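Local coordinates for protein Aln2 (Streptomyces sp. CM020, PDB 6P7L) that belongs to the SnoaL-like branch of the NTF2-like superfamily and probably acts in biosynthesis of the polyketide antibiotic alnumycin, at residues R46-R50 against F59-F63; R100-M106 against S119-T125. All coordinates share one frame; numbering follows the deposited sequence.

Contact 1: R46-R50 against F59-F63; sequences RQMHR and FAATF
The ring of Phe59 meets two side chains of helix 34-52 along its CD1-CE1 side, both oblique to its plane. CG of Gln47 lies 3.6 Å from Phe59 CD1, and CE of Met48 is 3.9 Å from Phe59 CE1, the methionine running alongside the ring. Gln47 NE2 stands obliquely to the Phe63 ring, 3.7 Å from Phe63 CE1, though the amide and ring planes differ by only 12°; at the edge of this ring, in plane, sits the carbonyl oxygen of Phe59. With CG anti to the backbone nitrogen (chi1 -169°) and the chain extended beyond it, Gln47 passes Phe59 to reach Thr62. Its NE2 donates to Thr62 OG1 over 2.9 Å in an almost straight bond (178°) that lies in the amide plane. Helix 34-52 here meets the end of helix 56-60 and the turn that leads into strand 63-64, in the NTF2-like fold, where helices pack against a curved sheet. Strand 151-161 of that sheet fixes the other end of the amide, Arg157 bonding OE1, while Ser154 also bonds NE2. Thr62 OG1 in turn donates to Phe59 O over 2.7 Å, in the carbonyl plane, and Thr62 N bonds the same oxygen, tying the type I turn from Ala60 to Phe63 to the end of helix 56-60. Arg50 passes Thr62 head to tail, its NH1 3.8 Å from Thr62 CG2 and hydrogen-bonded to Gly58 O.

Contact 2: R100-M106 against S119-T125; sequences RHWFDMM and SYYATVT
Asp104 O accepts the backbone N-H of Tyr121 over 2.8 Å. This bond belongs to the antiparallel hairpin of strands 98-110 and 116-127, part of the curved sheet of the NTF2-like fold. Arg100-Thr125, Trp102-Thr123 and Asp104-Tyr121 are its hydrogen-bonded pairs. On their face the Trp102 indole adds a side-chain bond, NE1 donating to Thr125 OG1 over 3.0 Å close to the ring plane. At the corner, Met105 CB lies over the Tyr121 ring on this face, 4.0 Å from the centroid.

The other face carries the non-hydrogen-bonded pairs His101-Val124 and Phe103-Ala122. Tyr120 CE2 stands 3.3 Å above the centre of the Phe103 ring, the two ring planes inclined at 36°; Asp143 holds the Tyr120 hydroxyl. Met106, with CG anti to its own nitrogen (chi1 -177°), runs alongside Tyr120 and bends at its end to set CE over the tyrosine ring in a CH-pi contact. His101 ND1 is bonded to Asp52, and its NE2 to a glycerol, probably from the crystallisation liquor. Over one face of this imidazole sits Val124 CG2, 3.3 Å from the ring centroid and 16° off the normal.

In the fold
Both contacts are largely buried, but contact 1 joins helix 34-52 to the short helix 56-60 and its following turn, whereas contact 2 is a pairing within the sheet. Contact 1 accordingly has a single cross-segment hydrogen bond, from a side-chain amide to a hydroxyl among aromatic rings; contact 2 has a backbone ladder flanked by rings and methionines. Met48 connects them: its CG packs 3.6 Å from Phe103 CZ and its SD 3.6 Å from His101 CG, placing helix 34-52 over the His101/Phe103 face of the hairpin. Both contacts also touch other subunits: in contact 1 Arg46 pairs with Glu109 of the second subunit, and in contact 2 Tyr121 meets His49 of the third and Arg100 Asp162 of the second.

Contact 1: R46-R50 against F59-F63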
ATOM      1  N   ARG A  46      -4.658  -4.266 -12.067  1.00 13.42           N
ATOM      2  CA  ARG A  46      -4.478  -4.721 -13.445  1.00 15.85           C
ATOM      3  C   ARG A  46      -3.966  -3.587 -14.322  1.00 13.92           C
ATOM      4  O   ARG A  46      -3.105  -3.795 -15.194  1.00 15.26           O
ATOM      5  CB  ARG A  46      -5.796  -5.289 -13.961  1.00 15.18           C
ATOM      6  CG  ARG A  46      -6.192  -6.617 -13.191  1.00 16.74           C
ATOM      7  CD  ARG A  46      -7.323  -7.393 -13.753  1.00 35.33           C
ATOM      8  NE  ARG A  46      -7.170  -8.810 -13.384  1.00 55.93           N
ATOM      9  CZ  ARG A  46      -7.614  -9.345 -12.250  1.00 56.95           C
ATOM     10  NH1 ARG A  46      -8.261  -8.597 -11.366  1.00 58.34           N
ATOM     11  NH2 ARG A  46      -7.431 -10.633 -11.998  1.00 38.63           N
ATOM     12  N   GLN A  47      -4.456  -2.370 -14.100  1.00 12.83           N
ATOM     13  CA  GLN A  47      -4.008  -1.257 -14.932  1.00 17.35           C
ATOM     14  C   GLN A  47      -2.508  -1.014 -14.768  1.00 16.31           C
ATOM     15  O   GLN A  47      -1.789  -0.778 -15.756  1.00 13.90           O
ATOM     16  CB  GLN A  47      -4.780   0.004 -14.579  1.00 17.91           C
ATOM     17  CG  GLN A  47      -4.583   1.171 -15.557  1.00 12.38           C
ATOM     18  CD  GLN A  47      -5.244   2.432 -15.067  1.00 14.78           C
ATOM     19  OE1 GLN A  47      -4.939   2.906 -13.955  1.00 14.77           O
ATOM     20  NE2 GLN A  47      -6.171   2.973 -15.859  1.00 13.99           N
ATOM     21  N   MET A  48      -2.021  -1.027 -13.519  1.00 13.51           N
ATOM     22  CA  MET A  48      -0.605  -0.742 -13.289  1.00 11.69           C
ATOM     23  C   MET A  48       0.253  -1.954 -13.671  1.00 15.57           C
ATOM     24  O   MET A  48       1.389  -1.785 -14.148  1.00 13.16           O
ATOM     25  CB  MET A  48      -0.327  -0.344 -11.836  1.00 13.45           C
ATOM     26  CG  MET A  48      -0.798   1.043 -11.431  1.00 21.45           C
ATOM     27  SD  MET A  48      -0.144   2.359 -12.507  1.00 26.64           S
ATOM     28  CE  MET A  48      -1.540   2.481 -13.520  1.00 12.08           C
ATOM     29  N   HIS A  49      -0.263  -3.179 -13.496  1.00 13.56           N
ATOM     30  CA  HIS A  49       0.507  -4.330 -13.973  1.00 11.29           C
ATOM     31  C   HIS A  49       0.800  -4.188 -15.456  1.00 13.75           C
ATOM     32  O   HIS A  49       1.925  -4.457 -15.904  1.00 16.33           O
ATOM     33  CB  HIS A  49      -0.203  -5.657 -13.728  1.00 12.79           C
ATOM     34  CG  HIS A  49      -0.233  -6.083 -12.285  1.00 15.76           C
ATOM     35  ND1 HIS A  49      -0.712  -7.314 -11.887  1.00 15.65           N
ATOM     36  CD2 HIS A  49       0.141  -5.444 -11.156  1.00 12.58           C
ATOM     37  CE1 HIS A  49      -0.615  -7.422 -10.573  1.00 19.14           C
ATOM     38  NE2 HIS A  49      -0.123  -6.287 -10.099  1.00 15.62           N
ATOM     39  N   ARG A  50      -0.192  -3.733 -16.224  1.00 13.44           N
ATOM     40  CA  ARG A  50      -0.008  -3.596 -17.663  1.00 13.17           C
ATOM     41  C   ARG A  50       1.005  -2.504 -17.956  1.00 16.18           C
ATOM     42  O   ARG A  50       1.919  -2.687 -18.772  1.00 20.03           O
ATOM     43  CB  ARG A  50      -1.335  -3.283 -18.350  1.00 16.79           C
ATOM     44  CG  ARG A  50      -2.401  -4.367 -18.266  1.00 17.18           C
ATOM     45  CD  ARG A  50      -3.643  -3.967 -19.021  1.00 20.57           C
ATOM     46  NE  ARG A  50      -4.748  -4.915 -18.859  1.00 27.33           N
ATOM     47  CZ  ARG A  50      -5.902  -4.852 -19.522  1.00 81.14           C
ATOM     48  NH1 ARG A  50      -6.104  -3.902 -20.424  1.00111.36           N
ATOM     49  NH2 ARG A  50      -6.858  -5.736 -19.277  1.00101.33           N
ATOM     50  N   PHE A  59      -2.643  -0.903 -21.228  1.00 15.43           N
ATOM     51  CA  PHE A  59      -2.841   0.201 -20.294  1.00 14.12           C
ATOM     52  C   PHE A  59      -3.778   1.250 -20.883  1.00 17.83           C
ATOM     53  O   PHE A  59      -4.756   1.669 -20.251  1.00 13.88           O
ATOM     54  CB  PHE A  59      -1.494   0.822 -19.948  1.00 15.47           C
ATOM     55  CG  PHE A  59      -1.599   2.136 -19.224  1.00 13.20           C
ATOM     56  CD1 PHE A  59      -1.962   2.182 -17.876  1.00 11.75           C
ATOM     57  CD2 PHE A  59      -1.361   3.320 -19.892  1.00 20.24           C
ATOM     58  CE1 PHE A  59      -2.053   3.364 -17.237  1.00 12.02           C
ATOM     59  CE2 PHE A  59      -1.461   4.519 -19.235  1.00 19.51           C
ATOM     60  CZ  PHE A  59      -1.806   4.557 -17.918  1.00 16.61           C
ATOM     61  N   ALA A  60      -3.502   1.672 -22.113  1.00 15.76           N
ATOM     62  CA  ALA A  60      -4.311   2.719 -22.722  1.00 15.92           C
ATOM     63  C   ALA A  60      -5.734   2.241 -22.997  1.00 13.41           C
ATOM     64  O   ALA A  60      -6.676   3.038 -22.982  1.00 17.04           O
ATOM     65  CB  ALA A  60      -3.659   3.196 -24.020  1.00 16.96           C
ATOM     66  N   ALA A  61      -5.916   0.955 -23.256  1.00 16.65           N
ATOM     67  CA  ALA A  61      -7.250   0.425 -23.540  1.00 15.43           C
ATOM     68  C   ALA A  61      -8.165   0.491 -22.330  1.00 16.52           C
ATOM     69  O   ALA A  61      -9.392   0.342 -22.475  1.00 19.07           O
ATOM     70  CB  ALA A  61      -7.131  -1.025 -24.031  1.00 17.72           C
ATOM     71  N   THR A  62      -7.603   0.704 -21.142  1.00 12.76           N
ATOM     72  CA  THR A  62      -8.452   0.874 -19.977  1.00 11.02           C
ATOM     73  C   THR A  62      -9.090   2.256 -19.931  1.00 14.20           C
ATOM     74  O   THR A  62      -9.995   2.476 -19.108  1.00 16.44           O
ATOM     75  CB  THR A  62      -7.694   0.660 -18.653  1.00 15.11           C
ATOM     76  OG1 THR A  62      -6.742   1.715 -18.426  1.00 14.82           O
ATOM     77  CG2 THR A  62      -7.027  -0.714 -18.586  1.00 17.79           C
ATOM     78  N   PHE A  63      -8.665   3.176 -20.814  1.00 15.79           N
ATOM     79  CA  PHE A  63      -9.231   4.518 -20.870  1.00 14.08           C
ATOM     80  C   PHE A  63     -10.348   4.581 -21.910  1.00 17.14           C
ATOM     81  O   PHE A  63     -10.315   3.889 -22.927  1.00 17.65           O
ATOM     82  CB  PHE A  63      -8.148   5.565 -21.220  1.00 13.28           C
ATOM     83  CG  PHE A  63      -7.208   5.853 -20.094  1.00 13.26           C
ATOM     84  CD1 PHE A  63      -6.178   4.969 -19.792  1.00 16.64           C
ATOM     85  CD2 PHE A  63      -7.339   7.002 -19.339  1.00 14.77           C
ATOM     86  CE1 PHE A  63      -5.341   5.211 -18.736  1.00 16.97           C
ATOM     87  CE2 PHE A  63      -6.479   7.243 -18.272  1.00 16.01           C
ATOM     88  CZ  PHE A  63      -5.508   6.333 -17.980  1.00 14.43           C
TER

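Contact 2: R100-M106 against S119-T125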
ATOM      1  N   ARG A 100       7.902   0.055 -10.771  1.00 11.77           N
ATOM      2  CA  ARG A 100       6.713  -0.458 -10.099  1.00 12.35           C
ATOM      3  C   ARG A 100       5.971   0.737  -9.514  1.00 16.02           C
ATOM      4  O   ARG A 100       6.572   1.559  -8.809  1.00 12.32           O
ATOM      5  CB  ARG A 100       7.025  -1.494  -9.005  1.00 12.34           C
ATOM      6  CG  ARG A 100       7.701  -2.753  -9.515  1.00 13.85           C
ATOM      7  CD  ARG A 100       6.738  -3.636 -10.270  1.00 16.42           C
ATOM      8  NE  ARG A 100       7.411  -4.803 -10.856  1.00 14.33           N
ATOM      9  CZ  ARG A 100       6.929  -5.487 -11.897  1.00 17.57           C
ATOM     10  NH1 ARG A 100       5.795  -5.103 -12.445  1.00 17.87           N
ATOM     11  NH2 ARG A 100       7.584  -6.544 -12.381  1.00 19.11           N
ATOM     12  N   HIS A 101       4.684   0.850  -9.849  1.00 14.26           N
ATOM     13  CA  HIS A 101       3.828   1.914  -9.328  1.00 15.58           C
ATOM     14  C   HIS A 101       3.224   1.413  -8.026  1.00 17.62           C
ATOM     15  O   HIS A 101       2.770   0.268  -7.952  1.00 17.96           O
ATOM     16  CB  HIS A 101       2.715   2.295 -10.307  1.00 16.41           C
ATOM     17  CG  HIS A 101       3.158   3.224 -11.393  1.00 16.24           C
ATOM     18  ND1 HIS A 101       3.990   2.827 -12.414  1.00 16.68           N
ATOM     19  CD2 HIS A 101       2.933   4.543 -11.588  1.00 20.02           C
ATOM     20  CE1 HIS A 101       4.231   3.846 -13.213  1.00 24.45           C
ATOM     21  NE2 HIS A 101       3.605   4.900 -12.733  1.00 18.33           N
ATOM     22  N   TRP A 102       3.235   2.275  -7.008  1.00 14.14           N
ATOM     23  CA  TRP A 102       2.683   2.010  -5.689  1.00 10.35           C
ATOM     24  C   TRP A 102       1.629   3.078  -5.401  1.00 12.06           C
ATOM     25  O   TRP A 102       1.941   4.271  -5.426  1.00 12.99           O
ATOM     26  CB  TRP A 102       3.802   2.069  -4.632  1.00 12.53           C
ATOM     27  CG  TRP A 102       4.884   1.116  -4.849  1.00 12.59           C
ATOM     28  CD1 TRP A 102       5.941   1.268  -5.715  1.00 16.61           C
ATOM     29  CD2 TRP A 102       5.051  -0.158  -4.235  1.00 14.95           C
ATOM     30  NE1 TRP A 102       6.767   0.171  -5.654  1.00 16.85           N
ATOM     31  CE2 TRP A 102       6.229  -0.727  -4.772  1.00 15.06           C
ATOM     32  CE3 TRP A 102       4.319  -0.888  -3.294  1.00 22.10           C
ATOM     33  CZ2 TRP A 102       6.691  -1.977  -4.380  1.00 13.66           C
ATOM     34  CZ3 TRP A 102       4.774  -2.133  -2.939  1.00 18.90           C
ATOM     35  CH2 TRP A 102       5.946  -2.657  -3.475  1.00 16.14           C
ATOM     36  N   PHE A 103       0.406   2.651  -5.112  1.00 16.04           N
ATOM     37  CA  PHE A 103      -0.681   3.546  -4.735  1.00 12.98           C
ATOM     38  C   PHE A 103      -1.018   3.276  -3.282  1.00 17.65           C
ATOM     39  O   PHE A 103      -0.919   2.123  -2.824  1.00 19.29           O
ATOM     40  CB  PHE A 103      -1.958   3.307  -5.533  1.00 18.50           C
ATOM     41  CG  PHE A 103      -1.865   3.566  -6.997  1.00 20.24           C
ATOM     42  CD1 PHE A 103      -0.728   4.111  -7.593  1.00 15.26           C
ATOM     43  CD2 PHE A 103      -2.965   3.296  -7.790  1.00 18.24           C
ATOM     44  CE1 PHE A 103      -0.702   4.322  -8.948  1.00 19.08           C
ATOM     45  CE2 PHE A 103      -2.946   3.516  -9.128  1.00 19.94           C
ATOM     46  CZ  PHE A 103      -1.809   4.023  -9.717  1.00 25.76           C
ATOM     47  N   ASP A 104      -1.477   4.306  -2.576  1.00 13.40           N
ATOM     48  CA  ASP A 104      -1.918   4.133  -1.198  1.00 20.83           C
ATOM     49  C   ASP A 104      -2.782   5.318  -0.807  1.00 14.85           C
ATOM     50  O   ASP A 104      -2.878   6.327  -1.531  1.00 14.34           O
ATOM     51  CB  ASP A 104      -0.705   3.983  -0.281  1.00 20.20           C
ATOM     52  CG  ASP A 104      -0.989   3.202   0.987  1.00 36.11           C
ATOM     53  OD1 ASP A 104      -2.080   2.592   1.138  1.00 25.24           O
ATOM     54  OD2 ASP A 104      -0.073   3.207   1.835  1.00 25.62           O
ATOM     55  N   MET A 105      -3.431   5.169   0.359  1.00 18.70           N
ATOM     56  CA  MET A 105      -4.270   6.209   0.969  1.00 18.15           C
ATOM     57  C   MET A 105      -5.363   6.666  -0.002  1.00 10.35           C
ATOM     58  O   MET A 105      -5.530   7.876  -0.264  1.00 14.32           O
ATOM     59  CB  MET A 105      -3.460   7.438   1.419  1.00 31.72           C
ATOM     60  CG  MET A 105      -2.557   7.368   2.636  1.00 76.53           C
ATOM     61  SD  MET A 105      -3.172   6.561   4.126  1.00 38.57           S
ATOM     62  CE  MET A 105      -2.439   5.050   3.480  1.00  9.56           C
ATOM     63  N   MET A 106      -6.104   5.701  -0.543  1.00 10.52           N
ATOM     64  CA  MET A 106      -7.050   5.967  -1.621  1.00 10.92           C
ATOM     65  C   MET A 106      -8.468   6.179  -1.101  1.00 13.05           C
ATOM     66  O   MET A 106      -9.035   5.285  -0.462  1.00 12.36           O
ATOM     67  CB  MET A 106      -7.057   4.816  -2.622  1.00 13.80           C
ATOM     68  CG  MET A 106      -7.951   5.068  -3.779  1.00 15.87           C
ATOM     69  SD  MET A 106      -7.981   3.634  -4.878  1.00 27.59           S
ATOM     70  CE  MET A 106      -6.260   3.622  -5.436  1.00 37.31           C
ATOM     71  N   SER A 119      -8.973   9.564  -5.078  1.00 13.60           N
ATOM     72  CA  SER A 119      -7.780  10.367  -4.822  1.00 13.70           C
ATOM     73  C   SER A 119      -6.837   9.460  -4.057  1.00 14.14           C
ATOM     74  O   SER A 119      -7.269   8.661  -3.208  1.00 16.27           O
ATOM     75  CB  SER A 119      -8.082  11.654  -4.034  1.00 19.44           C
ATOM     76  OG  SER A 119      -8.264  11.402  -2.639  1.00 23.40           O
ATOM     77  N   TYR A 120      -5.561   9.553  -4.388  1.00 12.88           N
ATOM     78  CA  TYR A 120      -4.610   8.659  -3.739  1.00 12.39           C
ATOM     79  C   TYR A 120      -3.199   9.196  -3.877  1.00 12.42           C
ATOM     80  O   TYR A 120      -2.921  10.104  -4.667  1.00 13.00           O
ATOM     81  CB  TYR A 120      -4.676   7.261  -4.325  1.00 11.83           C
ATOM     82  CG  TYR A 120      -4.603   7.158  -5.824  1.00 14.06           C
ATOM     83  CD1 TYR A 120      -5.741   7.330  -6.608  1.00 15.65           C
ATOM     84  CD2 TYR A 120      -3.406   6.845  -6.462  1.00 13.58           C
ATOM     85  CE1 TYR A 120      -5.694   7.169  -7.987  1.00 12.73           C
ATOM     86  CE2 TYR A 120      -3.332   6.672  -7.835  1.00 13.97           C
ATOM     87  CZ  TYR A 120      -4.489   6.857  -8.601  1.00 16.74           C
ATOM     88  OH  TYR A 120      -4.436   6.704  -9.972  1.00 15.33           O
ATOM     89  N   TYR A 121      -2.314   8.620  -3.065  1.00 12.18           N
ATOM     90  CA  TYR A 121      -0.888   8.842  -3.182  1.00 12.67           C
ATOM     91  C   TYR A 121      -0.297   7.826  -4.163  1.00 13.70           C
ATOM     92  O   TYR A 121      -0.700   6.665  -4.177  1.00 15.28           O
ATOM     93  CB  TYR A 121      -0.202   8.638  -1.836  1.00 12.27           C
ATOM     94  CG  TYR A 121      -0.648   9.552  -0.694  1.00 12.90           C
ATOM     95  CD1 TYR A 121      -1.455  10.646  -0.916  1.00 13.38           C
ATOM     96  CD2 TYR A 121      -0.231   9.308   0.604  1.00 16.31           C
ATOM     97  CE1 TYR A 121      -1.822  11.499   0.130  1.00 14.08           C
ATOM     98  CE2 TYR A 121      -0.602  10.123   1.647  1.00 15.52           C
ATOM     99  CZ  TYR A 121      -1.383  11.235   1.393  1.00 16.91           C
ATOM    100  OH  TYR A 121      -1.709  12.085   2.423  1.00 18.33           O
ATOM    101  N   ALA A 122       0.713   8.244  -4.912  1.00 12.73           N
ATOM    102  CA  ALA A 122       1.429   7.344  -5.799  1.00 12.66           C
ATOM    103  C   ALA A 122       2.910   7.675  -5.834  1.00 13.16           C
ATOM    104  O   ALA A 122       3.320   8.830  -5.719  1.00 16.65           O
ATOM    105  CB  ALA A 122       0.871   7.368  -7.232  1.00 15.02           C
ATOM    106  N   THR A 123       3.705   6.619  -6.010  1.00 11.46           N
ATOM    107  CA  THR A 123       5.108   6.772  -6.341  1.00 12.42           C
ATOM    108  C   THR A 123       5.505   5.621  -7.246  1.00 16.36           C
ATOM    109  O   THR A 123       4.729   4.695  -7.488  1.00 14.72           O
ATOM    110  CB  THR A 123       5.986   6.842  -5.094  1.00 15.59           C
ATOM    111  OG1 THR A 123       7.340   7.134  -5.495  1.00 22.02           O
ATOM    112  CG2 THR A 123       5.938   5.566  -4.338  1.00 19.07           C
ATOM    113  N   VAL A 124       6.698   5.739  -7.800  1.00 14.38           N
ATOM    114  CA  VAL A 124       7.282   4.720  -8.663  1.00 12.55           C
ATOM    115  C   VAL A 124       8.651   4.379  -8.103  1.00 12.44           C
ATOM    116  O   VAL A 124       9.477   5.278  -7.866  1.00 15.07           O
ATOM    117  CB  VAL A 124       7.379   5.194 -10.120  1.00 16.96           C
ATOM    118  CG1 VAL A 124       8.035   4.143 -10.970  1.00 18.77           C
ATOM    119  CG2 VAL A 124       5.986   5.490 -10.632  1.00 18.37           C
ATOM    120  N   THR A 125       8.878   3.082  -7.883  1.00 13.08           N
ATOM    121  CA  THR A 125      10.224   2.590  -7.638  1.00 12.02           C
ATOM    122  C   THR A 125      10.806   2.117  -8.964  1.00 13.62           C
ATOM    123  O   THR A 125      10.092   1.594  -9.822  1.00 12.36           O
ATOM    124  CB  THR A 125      10.265   1.456  -6.606  1.00 15.33           C
ATOM    125  OG1 THR A 125       9.438   0.381  -7.013  1.00 17.43           O
ATOM    126  CG2 THR A 125       9.781   1.939  -5.205  1.00 20.95           C
TER